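Local coordinates for putative HTH-type transcriptional regulator YwnA (PDB 1XD7), which probably binds DNA as a transcription regulator of the Rrf2 family, through a winged helix-turn-helix domain, at residues H13-I18 / A50-S55. Numbering follows the deposited sequence.
Sequences HILSLI and ADILTS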
loop_
_atom_site.group_PDB
_atom_site.type_symbol
_atom_site.label_atom_id
_atom_site.label_comp_id
_atom_site.label_asym_id
_atom_site.label_seq_id
_atom_site.Cartn_x
_atom_site.Cartn_y
_atom_site.Cartn_z
ATOM N N HIS A 13 10.638 10.317 -11.076
ATOM C CA HIS A 13 10.764 11.489 -11.948
ATOM C C HIS A 13 12.172 12.020 -11.848
ATOM O O HIS A 13 12.832 12.296 -12.852
ATOM C CB HIS A 13 9.809 12.594 -11.513
ATOM C CG HIS A 13 8.420 12.402 -12.004
ATOM N ND1 HIS A 13 8.065 12.615 -13.316
ATOM C CD2 HIS A 13 7.306 11.949 -11.383
ATOM C CE1 HIS A 13 6.791 12.302 -13.484
ATOM N NE2 HIS A 13 6.307 11.893 -12.325
ATOM N N ILE A 14 12.632 12.152 -10.614
ATOM C CA ILE A 14 13.959 12.672 -10.361
ATOM C C ILE A 14 14.993 11.837 -11.093
ATOM O O ILE A 14 15.830 12.371 -11.827
ATOM C CB ILE A 14 14.248 12.668 -8.855
ATOM C CG1 ILE A 14 13.339 13.687 -8.170
ATOM C CG2 ILE A 14 15.687 12.975 -8.591
ATOM C CD1 ILE A 14 13.422 13.677 -6.649
ATOM N N LEU A 15 14.939 10.526 -10.897
ATOM C CA LEU A 15 15.901 9.656 -11.548
ATOM C C LEU A 15 15.802 9.721 -13.059
ATOM O O LEU A 15 16.813 9.701 -13.738
ATOM C CB LEU A 15 15.714 8.223 -11.074
ATOM C CG LEU A 15 16.117 8.055 -9.611
ATOM C CD1 LEU A 15 15.758 6.659 -9.133
ATOM C CD2 LEU A 15 17.603 8.313 -9.458
ATOM N N SER A 16 14.585 9.787 -13.587
ATOM C CA SER A 16 14.405 9.868 -15.033
ATOM C C SER A 16 15.192 11.027 -15.624
ATOM O O SER A 16 16.010 10.846 -16.513
ATOM C CB SER A 16 12.932 10.042 -15.374
ATOM O OG SER A 16 12.214 8.877 -15.015
ATOM N N LEU A 17 14.949 12.225 -15.114
ATOM C CA LEU A 17 15.645 13.400 -15.610
ATOM C C LEU A 17 17.139 13.261 -15.419
ATOM O O LEU A 17 17.922 13.682 -16.279
ATOM C CB LEU A 17 15.158 14.652 -14.890
ATOM C CG LEU A 17 13.642 14.816 -14.896
ATOM C CD1 LEU A 17 13.261 16.052 -14.104
ATOM C CD2 LEU A 17 13.151 14.909 -16.323
ATOM N N ILE A 18 17.546 12.686 -14.293
ATOM C CA ILE A 18 18.969 12.532 -14.061
ATOM C C ILE A 18 19.497 11.587 -15.106
ATOM O O ILE A 18 20.665 11.662 -15.467
ATOM C CB ILE A 18 19.282 11.994 -12.656
ATOM C CG1 ILE A 18 18.979 13.078 -11.626
ATOM C CG2 ILE A 18 20.758 11.622 -12.537
ATOM C CD1 ILE A 18 19.477 12.771 -10.214
ATOM N N ALA A 50 21.725 5.534 -0.621
ATOM C CA ALA A 50 21.491 4.167 -1.070
ATOM C C ALA A 50 22.405 3.892 -2.263
ATOM O O ALA A 50 22.210 2.935 -3.008
ATOM C CB ALA A 50 20.041 4.001 -1.473
ATOM N N ASP A 51 23.411 4.742 -2.423
ATOM C CA ASP A 51 24.359 4.647 -3.525
ATOM C C ASP A 51 23.725 4.398 -4.879
ATOM O O ASP A 51 24.277 3.698 -5.715
ATOM C CB ASP A 51 25.421 3.586 -3.249
ATOM C CG ASP A 51 26.755 4.203 -2.877
ATOM O OD1 ASP A 51 26.769 5.072 -1.975
ATOM O OD2 ASP A 51 27.785 3.832 -3.482
ATOM N N ILE A 52 22.548 4.966 -5.089
ATOM C CA ILE A 52 21.894 4.831 -6.374
ATOM C C ILE A 52 22.422 5.976 -7.229
ATOM O O ILE A 52 22.526 5.870 -8.454
ATOM C CB ILE A 52 20.386 4.977 -6.262
ATOM C CG1 ILE A 52 19.803 3.746 -5.565
ATOM C CG2 ILE A 52 19.795 5.171 -7.646
ATOM C CD1 ILE A 52 18.301 3.744 -5.482
ATOM N N LEU A 53 22.767 7.069 -6.559
ATOM C CA LEU A 53 23.281 8.232 -7.230
ATOM C C LEU A 53 24.616 8.588 -6.678
ATOM O O LEU A 53 24.820 8.576 -5.463
ATOM C CB LEU A 53 22.371 9.426 -7.027
ATOM C CG LEU A 53 21.064 9.388 -7.794
ATOM C CD1 LEU A 53 20.241 10.585 -7.374
ATOM C CD2 LEU A 53 21.332 9.399 -9.294
ATOM N N THR A 54 25.526 8.905 -7.588
ATOM C CA THR A 54 26.853 9.328 -7.215
ATOM C C THR A 54 26.801 10.820 -7.471
ATOM O O THR A 54 25.993 11.289 -8.267
ATOM C CB THR A 54 27.932 8.695 -8.101
ATOM O OG1 THR A 54 29.220 9.066 -7.603
ATOM C CG2 THR A 54 27.799 9.170 -9.540
ATOM N N SER A 55 27.648 11.569 -6.790
ATOM C CA SER A 55 27.666 13.005 -6.962
ATOM C C SER A 55 29.115 13.382 -7.186
ATOM O O SER A 55 30.009 12.659 -6.752
ATOM C CB SER A 55 27.126 13.676 -5.703
ATOM O OG SER A 55 26.852 15.038 -5.936
#
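Leu-15 and Leu-53 mark the closest approach of the two backbones, their CA atoms 8.7 Å apart, so side chains alone bridge helix 7-19 and the chain entering strand 53-54. Residues 13-18 are regular helix, with Leu-17 N bonded to His-13 O and Ile-18 N to Ile-14 O. In 50-55 the chain has just left helix 37-49 through a Schellman motif, with Asp-51 at positive phi (45°) as its C-prime residue; after this turn the CB atoms of Ile-52 and Leu-53 point toward helix 7-19.

Leu-53 gives the largest share of the contact. Its CG lies anti to the carbonyl carbon (chi1 -73°), and the isopropyl end reaches between Leu-15 and Ile-18, one helical turn apart. Ile-18 meets it tip to tip, CD1 to Leu-53 CD1 at 3.7 Å. Leu-15 crosses Leu-53 at a slant, CD2 to CD2 at 3.9 Å, and the same Leu-15 methyl touches Ile-52 CG2 at 4.2 Å. An alanine in place of Leu-53, stopping at CB, is likely to open a gap between Leu-15 and Ile-18.

The cluster belongs to the buried core of the winged-helix fold, tying helix 7-19 to the first wing strand just after the predicted helix-turn-helix (26-49). Leu-64 of strand 63-64, antiparallel partner of 53-54, touches Leu-15, Ile-18 and Leu-53; Leu-47 of helix 37-49 packs on Ile-52 and Leu-53; helix 73-80 adds Val-76 against Leu-15.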